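PDB 4TTP: dephospho-CoA kinase from Legionella pneumophila subsp. pneumophila, which probably catalyses the ATP-dependent phosphorylation of the 3'-hydroxyl group of dephosphocoenzyme A, the last step of coenzyme A biosynthesis. Local coordinates for residues 24-29 with 149-154; 105-110 with 134-139; 138-143 with 183-188. All blocks are in the same frame, centred on the assembly; numbering follows the deposited sequence. Where two conformers were deposited one is given.

Interaction 1: residues 24-29 with 149-154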
ATOM      1  N   ASN A  24      -2.154  -2.578   6.725  1.00 39.67           N
ATOM      2  CA  ASN A  24      -1.997  -3.861   6.048  1.00 55.26           C
ATOM      3  C   ASN A  24      -3.334  -4.305   5.461  1.00 51.49           C
ATOM      4  O   ASN A  24      -4.393  -3.857   5.902  1.00 45.02           O
ATOM      5  CB  ASN A  24      -1.440  -4.920   7.004  1.00 36.86           C
ATOM      6  CG  ASN A  24      -2.308  -5.118   8.229  1.00 43.62           C
ATOM      7  OD1 ASN A  24      -2.834  -4.161   8.793  1.00 54.25           O
ATOM      8  ND2 ASN A  24      -2.460  -6.369   8.647  1.00 38.41           N
ATOM      9  N   ILE A  25      -3.280  -5.171   4.456  1.00 51.31           N
ATOM     10  CA  ILE A  25      -4.486  -5.607   3.762  1.00 42.84           C
ATOM     11  C   ILE A  25      -5.381  -6.422   4.695  1.00 44.31           C
ATOM     12  O   ILE A  25      -6.604  -6.415   4.555  0.56 24.63           O
ATOM     13  CB  ILE A  25      -4.132  -6.419   2.488  1.00 46.28           C
ATOM     14  CG1 ILE A  25      -3.470  -5.482   1.469  1.00 47.19           C
ATOM     15  CG2 ILE A  25      -5.375  -7.102   1.902  1.00 53.55           C
ATOM     16  CD1 ILE A  25      -3.365  -6.015   0.043  1.00 53.77           C
ATOM     17  N   ALA A  26      -4.773  -7.100   5.665  1.00 33.99           N
ATOM     18  CA  ALA A  26      -5.539  -7.892   6.621  1.00 27.50           C
ATOM     19  C   ALA A  26      -6.354  -7.006   7.563  1.00 33.84           C
ATOM     20  O   ALA A  26      -7.126  -7.509   8.377  1.00 28.65           O
ATOM     21  CB  ALA A  26      -4.613  -8.795   7.419  1.00 38.02           C
ATOM     22  N   SER A  27      -6.177  -5.691   7.453  1.00 26.41           N
ATOM     23  CA  SER A  27      -6.915  -4.742   8.283  1.00 23.61           C
ATOM     24  C   SER A  27      -8.060  -4.074   7.521  1.00 22.52           C
ATOM     25  O   SER A  27      -8.829  -3.304   8.101  1.00 28.50           O
ATOM     26  CB  SER A  27      -5.966  -3.679   8.842  1.00 32.45           C
ATOM     27  OG  SER A  27      -5.273  -4.170   9.977  1.00 31.92           O
ATOM     28  N   GLY A  28      -8.172  -4.376   6.229  1.00 26.06           N
ATOM     29  CA  GLY A  28      -9.262  -3.878   5.407  1.00 25.98           C
ATOM     30  C   GLY A  28      -8.894  -2.673   4.558  1.00 29.79           C
ATOM     31  O   GLY A  28      -9.770  -1.933   4.107  1.00 21.05           O
ATOM     32  N   LYS A  29      -7.598  -2.478   4.335  1.00 17.84           N
ATOM     33  CA  LYS A  29      -7.111  -1.335   3.572  1.00 21.42           C
ATOM     34  C   LYS A  29      -7.685  -1.292   2.154  1.00 20.86           C
ATOM     35  O   LYS A  29      -8.075  -0.230   1.673  1.00 16.96           O
ATOM     36  CB  LYS A  29      -5.581  -1.355   3.508  1.00 19.64           C
ATOM     37  CG  LYS A  29      -4.985  -0.203   2.721  1.00 43.69           C
ATOM     38  CD  LYS A  29      -3.475  -0.128   2.891  1.00 31.55           C
ATOM     39  CE  LYS A  29      -2.758  -1.160   2.038  1.00 36.70           C
ATOM     40  NZ  LYS A  29      -1.291  -1.162   2.287  1.00 41.54           N
ATOM     41  N   GLU A 149      -7.842 -10.274  16.079  1.00 22.44           N
ATOM     42  CA  GLU A 149      -8.620 -11.458  15.725  1.00 36.10           C
ATOM     43  C   GLU A 149      -9.178 -11.352  14.308  1.00 38.96           C
ATOM     44  O   GLU A 149      -9.196 -12.336  13.569  1.00 41.83           O
ATOM     45  CB  GLU A 149      -9.762 -11.672  16.719  1.00 41.24           C
ATOM     46  CG  GLU A 149     -10.353 -13.077  16.689  1.00 53.56           C
ATOM     47  OE1 GLU A 149      -9.809 -15.315  17.302  0.92 60.43           O
ATOM     48  OE2 GLU A 149      -8.330 -13.762  17.761  1.00 55.44           O
ATOM     49  N   SER A 150      -9.632 -10.159  13.934  1.00 34.41           N
ATOM     50  CA  SER A 150     -10.151  -9.929  12.590  1.00 29.69           C
ATOM     51  C   SER A 150      -9.048 -10.110  11.554  1.00 20.62           C
ATOM     52  O   SER A 150      -9.268 -10.714  10.504  1.00 31.90           O
ATOM     53  CB  SER A 150     -10.754  -8.527  12.475  1.00 27.04           C
ATOM     54  OG  SER A 150     -11.698  -8.294  13.507  1.00 43.39           O
ATOM     55  N   GLN A 151      -7.865  -9.582  11.855  1.00 21.89           N
ATOM     56  CA  GLN A 151      -6.717  -9.710  10.962  1.00 19.37           C
ATOM     57  C   GLN A 151      -6.393 -11.169  10.697  1.00 36.36           C
ATOM     58  O   GLN A 151      -6.239 -11.584   9.546  1.00 25.39           O
ATOM     59  CB  GLN A 151      -5.491  -9.016  11.550  1.00 29.10           C
ATOM     60  CG  GLN A 151      -5.609  -7.512  11.646  1.00 25.84           C
ATOM     61  CD  GLN A 151      -4.291  -6.857  12.006  1.00 36.73           C
ATOM     62  OE1 GLN A 151      -3.281  -7.051  11.327  1.00 29.77           O
ATOM     63  NE2 GLN A 151      -4.291  -6.079  13.081  1.00 36.49           N
ATOM     64  N   LEU A 152      -6.275 -11.939  11.773  1.00 38.67           N
ATOM     65  CA  LEU A 152      -6.013 -13.365  11.667  1.00 31.70           C
ATOM     66  C   LEU A 152      -7.064 -14.024  10.787  1.00 36.17           C
ATOM     67  O   LEU A 152      -6.725 -14.726   9.837  1.00 36.35           O
ATOM     68  CB  LEU A 152      -5.993 -14.018  13.050  1.00 28.47           C
ATOM     69  CG  LEU A 152      -4.881 -13.536  13.984  1.00 31.80           C
ATOM     70  CD1 LEU A 152      -5.085 -14.087  15.386  1.00 34.65           C
ATOM     71  CD2 LEU A 152      -3.517 -13.935  13.447  1.00 29.24           C
ATOM     72  N   ASP A 153      -8.336 -13.779  11.094  1.00 35.71           N
ATOM     73  CA  ASP A 153      -9.431 -14.348  10.313  1.00 32.84           C
ATOM     74  C   ASP A 153      -9.271 -14.025   8.828  1.00 49.99           C
ATOM     75  O   ASP A 153      -9.367 -14.915   7.987  1.00 51.92           O
ATOM     76  CB  ASP A 153     -10.783 -13.838  10.822  1.00 38.91           C
ATOM     77  CG  ASP A 153     -11.185 -14.467  12.148  1.00 69.63           C
ATOM     78  OD1 ASP A 153     -10.813 -15.633  12.401  1.00 65.82           O
ATOM     79  OD2 ASP A 153     -11.879 -13.795  12.940  1.00 76.00           O
ATOM     80  N   ARG A 154      -8.996 -12.763   8.512  1.00 42.94           N
ATOM     81  CA  ARG A 154      -8.835 -12.345   7.121  1.00 39.78           C
ATOM     82  C   ARG A 154      -7.643 -13.025   6.444  1.00 46.34           C
ATOM     83  O   ARG A 154      -7.753 -13.468   5.303  1.00 57.41           O
ATOM     84  CB  ARG A 154      -8.680 -10.824   7.032  1.00 39.28           C
ATOM     85  CG  ARG A 154      -9.983 -10.059   7.220  1.00 35.19           C
ATOM     86  CD  ARG A 154      -9.867  -8.613   6.761  1.00 28.10           C
ATOM     87  NE  ARG A 154     -11.042  -7.834   7.146  1.00 41.04           N
ATOM     88  CZ  ARG A 154     -11.197  -7.233   8.322  1.00 38.45           C
ATOM     89  NH1 ARG A 154     -10.249  -7.309   9.249  1.00 27.57           N
ATOM     90  NH2 ARG A 154     -12.306  -6.550   8.575  1.00 41.45           N
TER
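Ala-26 and Gln-151 bring their CA atoms to 4.9 Å, where the loop 24-29, with a 3-10 turn at residues 25-27, meets helix 148-159. The loop is part of the P-loop (Walker A motif) between strand 18-23 and helix 29-37. Ala-26, Ser-27, Gly-28 and Lys-29 belong to the predicted ATP site. Gly-28 is the N-cap of helix 29-37. The helix 148-159 packs beside the bend of the loop through two long side chains, Gln-151 and Arg-154.

Gln-151 reaches across the 3-10 turn with its chain extended beyond CG. Its OE1 accepts a hydrogen bond from Asn-24 ND2 at 2.9 Å. The donor comes from above the carbonyl plane of Gln-151, and the two amide planes are 64° apart. The other end of the Gln-151 amide is held too, because NE2 bonds to the carbonyl of Ala-146. Both ends together fix the rotation of the amide. Asn-24 is also gripped at OD1, which accepts from Ser-27 OG at 2.7 Å. Ser-27 OG in turn lies 3.5 Å from Gln-151 CD, so the hydroxyl packs against the amide that binds its partner. Leu-170 of helix 163-171 touches both Asn-24 and Gln-151.

The carbonyl of Ala-26 points at the helix. Gln-151 CA lies 3.4 Å from Ala-26 O in a CA-H...O contact. The extended chain of Arg-154 runs past the same oxygen. Its NH1 donates to Ala-26 O at 3.2 Å, in a bent bond with an angle of 141° at the hydrogen.

Interaction 2: residues 105-110 with 134-139; sequences VIRKKI and HYPYLQ
Ile-110 and Tyr-137 cross at about a right angle where helix 92-115 meets the loop that leads from strand 122-125 to strand 140-145, in the P-loop kinase fold of the protein. The loop makes a type I beta turn from Tyr-135 to Leu-138. Within it, Tyr-137 points toward the helix and the end of Tyr-135 also comes near.

The tip of Ile-110 meets both tyrosines: CD1 touches Tyr-135 CE1 and Tyr-137 OH. It approaches Tyr-135 at the ring edge, 3.9 Å from CE1 and near the ring plane. The CG2 branch lies 4.1 Å from Tyr-137 CE2. In Tyr-137, CG sits between the backbone N and the carbonyl carbon (chi1 45°), which sends the ring toward the helix. Ile-124 of strand 122-125 touches both Ile-110 and Tyr-137, so the cluster also borders the central sheet.

Arg-107 meets Tyr-137 at the CE1 edge, while Ile-110 meets it at CE2 and OH. The edge of the ring points at one face of the guanidinium, with CE1 offset toward the rim; it is not a parallel stack. Pro-136 comes from the opposite direction with CG and CD near NH1, but this proline is poorly ordered. The polar partner of Arg-107 is Glu-111, one turn on, which takes NE in a salt bridge.

The buried Tyr-137 OH has no polar partner in the model and lies 3.6 Å from both Ile-110 CD1 and Ile-110 CG2.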
ATOM      1  N   VAL A 105      11.240   5.063 -10.233  1.00 30.15           N
ATOM      2  CA  VAL A 105      10.311   4.751 -11.313  0.53 24.88           C
ATOM      3  C   VAL A 105       8.866   4.744 -10.814  1.00 21.53           C
ATOM      4  O   VAL A 105       7.957   5.211 -11.500  1.00 23.92           O
ATOM      5  CB  VAL A 105      10.627   3.380 -11.950  0.53 27.81           C
ATOM      6  CG1 VAL A 105       9.850   3.210 -13.242  0.53 24.39           C
ATOM      7  CG2 VAL A 105      12.122   3.230 -12.218  0.53 35.40           C
ATOM      8  N   ILE A 106       8.655   4.197  -9.618  1.00 25.52           N
ATOM      9  CA  ILE A 106       7.316   4.159  -9.030  1.00 25.43           C
ATOM     10  C   ILE A 106       6.821   5.582  -8.813  1.00 22.17           C
ATOM     11  O   ILE A 106       5.687   5.917  -9.157  1.00 20.87           O
ATOM     12  CB  ILE A 106       7.292   3.380  -7.688  1.00 26.54           C
ATOM     13  CG1 ILE A 106       7.473   1.885  -7.945  1.00 19.66           C
ATOM     14  CG2 ILE A 106       5.973   3.595  -6.934  1.00 18.01           C
ATOM     15  CD1 ILE A 106       7.788   1.087  -6.698  1.00 27.06           C
ATOM     16  N   ARG A 107       7.687   6.419  -8.252  1.00 20.45           N
ATOM     17  CA  ARG A 107       7.331   7.795  -7.936  1.00 29.54           C
ATOM     18  C   ARG A 107       6.962   8.598  -9.183  1.00 29.14           C
ATOM     19  O   ARG A 107       6.045   9.419  -9.148  1.00 20.98           O
ATOM     20  CB  ARG A 107       8.480   8.484  -7.202  1.00 31.29           C
ATOM     21  CG  ARG A 107       8.298   9.981  -7.071  1.00 43.04           C
ATOM     22  CD  ARG A 107       9.266  10.576  -6.073  1.00 53.29           C
ATOM     23  NE  ARG A 107       9.150  12.032  -6.036  1.00 59.30           N
ATOM     24  CZ  ARG A 107       9.272  12.777  -4.941  1.00 49.43           C
ATOM     25  NH1 ARG A 107       9.516  12.217  -3.764  1.00 64.28           N
ATOM     26  NH2 ARG A 107       9.147  14.093  -5.028  1.00 56.23           N
ATOM     27  N   LYS A 108       7.676   8.364 -10.278  1.00 26.10           N
ATOM     28  CA  LYS A 108       7.380   9.050 -11.531  1.00 28.06           C
ATOM     29  C   LYS A 108       6.022   8.613 -12.072  1.00 24.80           C
ATOM     30  O   LYS A 108       5.284   9.417 -12.641  1.00 24.31           O
ATOM     31  CB  LYS A 108       8.473   8.786 -12.570  1.00 28.44           C
ATOM     32  CG  LYS A 108       9.775   9.549 -12.336  1.00 61.01           C
ATOM     33  CD  LYS A 108       9.526  11.038 -12.144  1.00 79.52           C
ATOM     34  CE  LYS A 108      10.725  11.878 -12.547  1.00 68.36           C
ATOM     35  NZ  LYS A 108      10.433  13.334 -12.422  1.00 70.24           N
ATOM     36  N   LYS A 109       5.690   7.339 -11.889  1.00 24.94           N
ATOM     37  CA  LYS A 109       4.415   6.815 -12.362  1.00 17.44           C
ATOM     38  C   LYS A 109       3.263   7.401 -11.544  1.00 22.77           C
ATOM     39  O   LYS A 109       2.206   7.724 -12.089  1.00 22.20           O
ATOM     40  CB  LYS A 109       4.401   5.285 -12.296  1.00 27.95           C
ATOM     41  CG  LYS A 109       3.910   4.595 -13.567  1.00 49.51           C
ATOM     42  CD  LYS A 109       4.624   5.128 -14.798  1.00 50.74           C
ATOM     43  CE  LYS A 109       4.679   4.115 -15.923  1.00 59.22           C
ATOM     44  NZ  LYS A 109       5.495   4.637 -17.054  1.00 64.24           N
ATOM     45  N   ILE A 110       3.468   7.545 -10.237  1.00 19.37           N
ATOM     46  CA  ILE A 110       2.461   8.166  -9.379  1.00 22.84           C
ATOM     47  C   ILE A 110       2.259   9.620  -9.792  1.00 26.06           C
ATOM     48  O   ILE A 110       1.125  10.077  -9.943  1.00 20.96           O
ATOM     49  CB  ILE A 110       2.856   8.094  -7.881  1.00 24.37           C
ATOM     50  CG1 ILE A 110       2.743   6.649  -7.386  1.00 26.75           C
ATOM     51  CG2 ILE A 110       1.969   9.014  -7.031  1.00 21.38           C
ATOM     52  CD1 ILE A 110       3.191   6.443  -5.949  1.00 32.72           C
ATOM     53  N   HIS A 134       9.946   8.885   0.942  1.00 88.21           N
ATOM     54  CA  HIS A 134       9.789   8.789  -0.505  1.00 81.70           C
ATOM     55  C   HIS A 134       8.430   9.311  -0.977  1.00 75.13           C
ATOM     56  O   HIS A 134       8.122   9.269  -2.171  1.00 51.34           O
ATOM     57  CB  HIS A 134       9.978   7.340  -0.960  1.00 82.73           C
ATOM     58  CG  HIS A 134      11.397   6.864  -0.886  1.00 83.69           C
ATOM     59  ND1 HIS A 134      11.729   5.558  -0.611  1.00 76.20           N
ATOM     60  CD2 HIS A 134      12.569   7.522  -1.064  1.00 78.87           C
ATOM     61  CE1 HIS A 134      13.046   5.428  -0.614  1.00 71.97           C
ATOM     62  NE2 HIS A 134      13.577   6.605  -0.887  1.00 76.86           N
ATOM     63  N   TYR A 135       7.627   9.804  -0.038  1.00 84.03           N
ATOM     64  CA  TYR A 135       6.320  10.376  -0.356  1.00 85.17           C
ATOM     65  C   TYR A 135       6.133  11.729   0.336  1.00 77.46           C
ATOM     66  O   TYR A 135       5.268  11.876   1.200  1.00 68.81           O
ATOM     67  CB  TYR A 135       5.196   9.417   0.060  1.00 79.40           C
ATOM     68  CG  TYR A 135       5.272   8.048  -0.586  1.00 67.42           C
ATOM     69  CD1 TYR A 135       4.530   7.750  -1.722  1.00 54.03           C
ATOM     70  CD2 TYR A 135       6.082   7.054  -0.055  1.00 65.29           C
ATOM     71  CE1 TYR A 135       4.598   6.500  -2.312  1.00 52.38           C
ATOM     72  CE2 TYR A 135       6.156   5.803  -0.637  1.00 66.14           C
ATOM     73  CZ  TYR A 135       5.411   5.531  -1.765  1.00 61.90           C
ATOM     74  OH  TYR A 135       5.480   4.286  -2.351  1.00 58.68           O
ATOM     75  N   PRO A 136       6.948  12.724  -0.046  1.00 89.39           N
ATOM     76  CA  PRO A 136       6.919  14.064   0.552  1.00 84.85           C
ATOM     77  C   PRO A 136       5.680  14.865   0.173  1.00 86.14           C
ATOM     78  O   PRO A 136       5.342  15.847   0.834  1.00 77.38           O
ATOM     79  CB  PRO A 136       8.172  14.722  -0.029  1.00 75.89           C
ATOM     80  CG  PRO A 136       8.313  14.086  -1.365  1.00 71.92           C
ATOM     81  CD  PRO A 136       7.920  12.649  -1.153  1.00 69.62           C
ATOM     82  N   TYR A 137       5.018  14.435  -0.894  1.00 63.93           N
ATOM     83  CA  TYR A 137       3.977  15.224  -1.542  1.00 42.59           C
ATOM     84  C   TYR A 137       2.584  14.956  -0.964  1.00 30.14           C
ATOM     85  O   TYR A 137       1.580  15.373  -1.540  1.00 36.57           O
ATOM     86  CB  TYR A 137       3.985  14.949  -3.052  1.00 59.67           C
ATOM     87  CG  TYR A 137       4.091  13.481  -3.408  1.00 63.98           C
ATOM     88  CD1 TYR A 137       5.332  12.874  -3.563  1.00 64.90           C
ATOM     89  CD2 TYR A 137       2.957  12.703  -3.586  1.00 60.22           C
ATOM     90  CE1 TYR A 137       5.440  11.536  -3.880  1.00 58.65           C
ATOM     91  CE2 TYR A 137       3.054  11.362  -3.907  1.00 62.91           C
ATOM     92  CZ  TYR A 137       4.297  10.783  -4.053  1.00 48.96           C
ATOM     93  OH  TYR A 137       4.396   9.448  -4.372  1.00 55.45           O
ATOM     94  N   LEU A 138       2.527  14.274   0.177  1.00 30.12           N
ATOM     95  CA  LEU A 138       1.252  13.967   0.818  1.00 25.49           C
ATOM     96  C   LEU A 138       0.816  15.084   1.757  1.00 26.12           C
ATOM     97  O   LEU A 138       1.611  15.588   2.550  1.00 36.11           O
ATOM     98  CB  LEU A 138       1.343  12.652   1.596  1.00 26.13           C
ATOM     99  CG  LEU A 138       1.537  11.390   0.756  1.00 25.66           C
ATOM    100  CD1 LEU A 138       1.774  10.200   1.662  1.00 21.91           C
ATOM    101  CD2 LEU A 138       0.343  11.138  -0.158  1.00 27.00           C
ATOM    102  N   GLN A 139      -0.453  15.466   1.660  1.00 22.46           N
ATOM    103  CA  GLN A 139      -1.039  16.414   2.600  1.00 29.64           C
ATOM    104  C   GLN A 139      -1.493  15.699   3.869  1.00 21.47           C
ATOM    105  O   GLN A 139      -1.377  16.235   4.973  1.00 29.49           O
ATOM    106  CB  GLN A 139      -2.223  17.149   1.965  1.00 25.44           C
ATOM    107  CG  GLN A 139      -1.841  18.405   1.192  1.00 35.71           C
ATOM    108  CD  GLN A 139      -0.913  18.122   0.030  1.00 45.69           C
ATOM    109  OE1 GLN A 139      -1.131  17.191  -0.747  1.00 36.02           O
ATOM    110  NE2 GLN A 139       0.134  18.930  -0.095  1.00 60.64           N
TER

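Interaction 3: residues 138-143 with 183-188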
ATOM      1  N   LEU A 138       2.527  14.274   0.177  1.00 30.12           N
ATOM      2  CA  LEU A 138       1.252  13.967   0.818  1.00 25.49           C
ATOM      3  C   LEU A 138       0.816  15.084   1.757  1.00 26.12           C
ATOM      4  O   LEU A 138       1.611  15.588   2.550  1.00 36.11           O
ATOM      5  CB  LEU A 138       1.343  12.652   1.596  1.00 26.13           C
ATOM      6  CG  LEU A 138       1.537  11.390   0.756  1.00 25.66           C
ATOM      7  CD1 LEU A 138       1.774  10.200   1.662  1.00 21.91           C
ATOM      8  CD2 LEU A 138       0.343  11.138  -0.158  1.00 27.00           C
ATOM      9  N   GLN A 139      -0.453  15.466   1.660  1.00 22.46           N
ATOM     10  CA  GLN A 139      -1.039  16.414   2.600  1.00 29.64           C
ATOM     11  C   GLN A 139      -1.493  15.699   3.869  1.00 21.47           C
ATOM     12  O   GLN A 139      -1.377  16.235   4.973  1.00 29.49           O
ATOM     13  CB  GLN A 139      -2.223  17.149   1.965  1.00 25.44           C
ATOM     14  CG  GLN A 139      -1.841  18.405   1.192  1.00 35.71           C
ATOM     15  CD  GLN A 139      -0.913  18.122   0.030  1.00 45.69           C
ATOM     16  OE1 GLN A 139      -1.131  17.191  -0.747  1.00 36.02           O
ATOM     17  NE2 GLN A 139       0.134  18.930  -0.095  1.00 60.64           N
ATOM     18  N   LYS A 140      -2.011  14.485   3.698  1.00 26.53           N
ATOM     19  CA  LYS A 140      -2.530  13.690   4.807  1.00 22.13           C
ATOM     20  C   LYS A 140      -2.097  12.236   4.707  1.00 16.46           C
ATOM     21  O   LYS A 140      -1.875  11.720   3.611  1.00 20.37           O
ATOM     22  CB  LYS A 140      -4.058  13.755   4.840  1.00 23.57           C
ATOM     23  CG  LYS A 140      -4.621  15.122   5.153  1.00 21.47           C
ATOM     24  CD  LYS A 140      -4.620  15.389   6.643  1.00 25.35           C
ATOM     25  CE  LYS A 140      -4.936  16.842   6.929  1.00 33.00           C
ATOM     26  NZ  LYS A 140      -5.420  17.047   8.319  1.00 34.23           N
ATOM     27  N   VAL A 141      -1.982  11.584   5.859  1.00 13.97           N
ATOM     28  CA  VAL A 141      -1.771  10.143   5.919  1.00 18.64           C
ATOM     29  C   VAL A 141      -2.937   9.512   6.676  1.00 14.21           C
ATOM     30  O   VAL A 141      -3.219   9.887   7.814  1.00 17.56           O
ATOM     31  CB  VAL A 141      -0.425   9.783   6.604  1.00 23.57           C
ATOM     32  CG1 VAL A 141      -0.320   8.281   6.863  1.00 26.55           C
ATOM     33  CG2 VAL A 141       0.745  10.256   5.756  1.00 23.15           C
ATOM     34  N   LEU A 142      -3.611   8.568   6.026  1.00 13.41           N
ATOM     35  CA  LEU A 142      -4.663   7.777   6.658  1.00 12.32           C
ATOM     36  C   LEU A 142      -4.172   6.361   6.923  1.00 15.85           C
ATOM     37  O   LEU A 142      -3.712   5.677   6.010  1.00 14.60           O
ATOM     38  CB  LEU A 142      -5.916   7.743   5.776  1.00 16.22           C
ATOM     39  CG  LEU A 142      -7.067   6.861   6.269  1.00 14.01           C
ATOM     40  CD1 LEU A 142      -7.636   7.376   7.581  1.00 16.17           C
ATOM     41  CD2 LEU A 142      -8.151   6.782   5.211  1.00 16.57           C
ATOM     42  N   LEU A 143      -4.278   5.930   8.175  1.00 11.04           N
ATOM     43  CA  LEU A 143      -3.859   4.592   8.572  1.00 15.78           C
ATOM     44  C   LEU A 143      -5.070   3.761   8.973  1.00 17.68           C
ATOM     45  O   LEU A 143      -5.861   4.166   9.821  1.00 20.16           O
ATOM     46  CB  LEU A 143      -2.850   4.668   9.723  1.00 13.67           C
ATOM     47  CG  LEU A 143      -2.485   3.363  10.433  1.00 24.55           C
ATOM     48  CD1 LEU A 143      -1.840   2.369   9.477  1.00 29.34           C
ATOM     49  CD2 LEU A 143      -1.567   3.651  11.608  1.00 27.13           C
ATOM     50  N   ALA A 183       0.503   9.137  11.474  1.00 37.76           N
ATOM     51  CA  ALA A 183      -0.774   9.214  10.770  1.00 33.13           C
ATOM     52  C   ALA A 183      -1.579  10.414  11.245  1.00 29.99           C
ATOM     53  O   ALA A 183      -1.635  10.700  12.440  1.00 25.96           O
ATOM     54  CB  ALA A 183      -1.571   7.934  10.972  1.00 23.12           C
ATOM     55  N   ASP A 184      -2.206  11.115  10.306  1.00 18.40           N
ATOM     56  CA  ASP A 184      -3.065  12.240  10.650  1.00 21.32           C
ATOM     57  C   ASP A 184      -4.434  11.726  11.088  1.00 27.15           C
ATOM     58  O   ASP A 184      -5.108  12.345  11.912  1.00 25.19           O
ATOM     59  CB  ASP A 184      -3.198  13.197   9.466  1.00 20.71           C
ATOM     60  CG  ASP A 184      -1.854  13.699   8.971  1.00 33.19           C
ATOM     61  OD1 ASP A 184      -1.318  14.650   9.576  1.00 57.82           O
ATOM     62  OD2 ASP A 184      -1.334  13.143   7.982  1.00 27.09           O
ATOM     63  N   ASP A 185      -4.832  10.585  10.536  1.00 17.83           N
ATOM     64  CA  ASP A 185      -6.091   9.952  10.901  1.00 19.16           C
ATOM     65  C   ASP A 185      -5.927   8.444  10.960  1.00 19.48           C
ATOM     66  O   ASP A 185      -5.184   7.858  10.169  1.00 17.79           O
ATOM     67  CB  ASP A 185      -7.195  10.321   9.912  1.00 15.71           C
ATOM     68  CG  ASP A 185      -7.580  11.782   9.988  0.53 16.59           C
ATOM     69  OD1 ASP A 185      -8.491  12.112  10.775  0.68 20.10           O
ATOM     70  OD2 ASP A 185      -6.973  12.598   9.263  0.51 17.95           O
ATOM     71  N   VAL A 186      -6.625   7.826  11.907  1.00 17.64           N
ATOM     72  CA  VAL A 186      -6.594   6.382  12.075  1.00 14.00           C
ATOM     73  C   VAL A 186      -8.013   5.844  12.011  1.00 18.12           C
ATOM     74  O   VAL A 186      -8.868   6.203  12.825  1.00 21.25           O
ATOM     75  CB  VAL A 186      -5.930   5.977  13.413  1.00 16.75           C
ATOM     76  CG1 VAL A 186      -5.957   4.465  13.602  1.00 19.92           C
ATOM     77  CG2 VAL A 186      -4.502   6.490  13.466  1.00 17.28           C
ATOM     78  N   LEU A 187      -8.256   4.985  11.031  1.00 18.39           N
ATOM     79  CA  LEU A 187      -9.552   4.349  10.874  1.00 19.50           C
ATOM     80  C   LEU A 187      -9.509   2.995  11.572  1.00 15.59           C
ATOM     81  O   LEU A 187      -8.837   2.070  11.118  1.00 12.45           O
ATOM     82  CB  LEU A 187      -9.906   4.203   9.390  1.00 12.45           C
ATOM     83  CG  LEU A 187     -11.389   4.068   9.027  1.00 18.92           C
ATOM     84  CD1 LEU A 187     -11.554   4.041   7.517  1.00 22.70           C
ATOM     85  CD2 LEU A 187     -12.014   2.830   9.649  1.00 20.97           C
ATOM     86  N   ILE A 188     -10.210   2.895  12.697  1.00 17.52           N
ATOM     87  CA  ILE A 188     -10.285   1.641  13.433  1.00 22.81           C
ATOM     88  C   ILE A 188     -11.411   0.800  12.853  1.00 18.67           C
ATOM     89  O   ILE A 188     -12.587   1.045  13.119  1.00 20.68           O
ATOM     90  CB  ILE A 188     -10.520   1.860  14.942  1.00 17.98           C
ATOM     91  CG1 ILE A 188      -9.477   2.824  15.512  1.00 20.26           C
ATOM     92  CG2 ILE A 188     -10.454   0.530  15.685  1.00 24.34           C
ATOM     93  CD1 ILE A 188      -9.784   3.300  16.918  1.00 18.99           C
TER
HETATM   94  O   HOH W   1      -6.402  14.982   9.949  1.00 29.42           O
HETATM   95  O   HOH W   2      -5.751  11.394   7.138  1.00 19.96           O
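Leu-143 and Asp-185 share the straightest of the bonds between the two segments: Leu-143 N reaches Asp-185 O at 2.9 Å with 173° at the hydrogen. Leu-187 N donates to Leu-143 O at 2.8 Å. Side chains pack on both faces of the sheet. On one, Leu-142 CD1 lies 3.8 Å from Asp-185 CB, and Leu-203 and Tyr-207 of helix 193-213 cover Leu-142. On the other, Leu-143 CB meets Ala-183 CB at 3.7 Å, and Leu-180 of helix 176-181 touches Leu-143.

Strand 185-188 forms the outer edge of the five-stranded parallel sheet of this P-loop kinase fold, in the order 42-45, 122-125, 18-23, 140-145, 185-188.

Toward the start of both strands the contact is looser and open to solvent. Asp-184 is exposed, and water takes part. Val-141 O still takes two backbone donors, Asp-184 N and Asp-185 N. Asp-184 OD2 accepts from Val-141 N at 2.7 Å, through the lone pair away from OD1. Lys-140 NZ and Asp-185 OD2 are 4.8 Å apart, with a water between them; a second water binds OD2 and, weakly, Val-141 O. Lys-140 NZ forms a salt bridge with Glu-210, and Asp-185 OD1 one with Lys-206.

One segment from each contact comes in turn along the chain, before, on and after strand 140-145. Interaction 2 lies on the loop leading into it and shares Leu-138 and Gln-139 with interaction 3. Interaction 3 pairs the strand with the sheet edge. Helix 148-159, which follows the strand, then packs on the predicted ATP-binding loop in interaction 1. The centres of interactions 1 and 3 are about 18 Å apart, those of 2 and 3 about 16 Å, and those of 1 and 2 about 26 Å, on opposite sides of the chain's centre. From the side chain of Lys-29 of the predicted ATP site, that of Leu-143 is about 7 Å away and that of Tyr-135 about 10 Å.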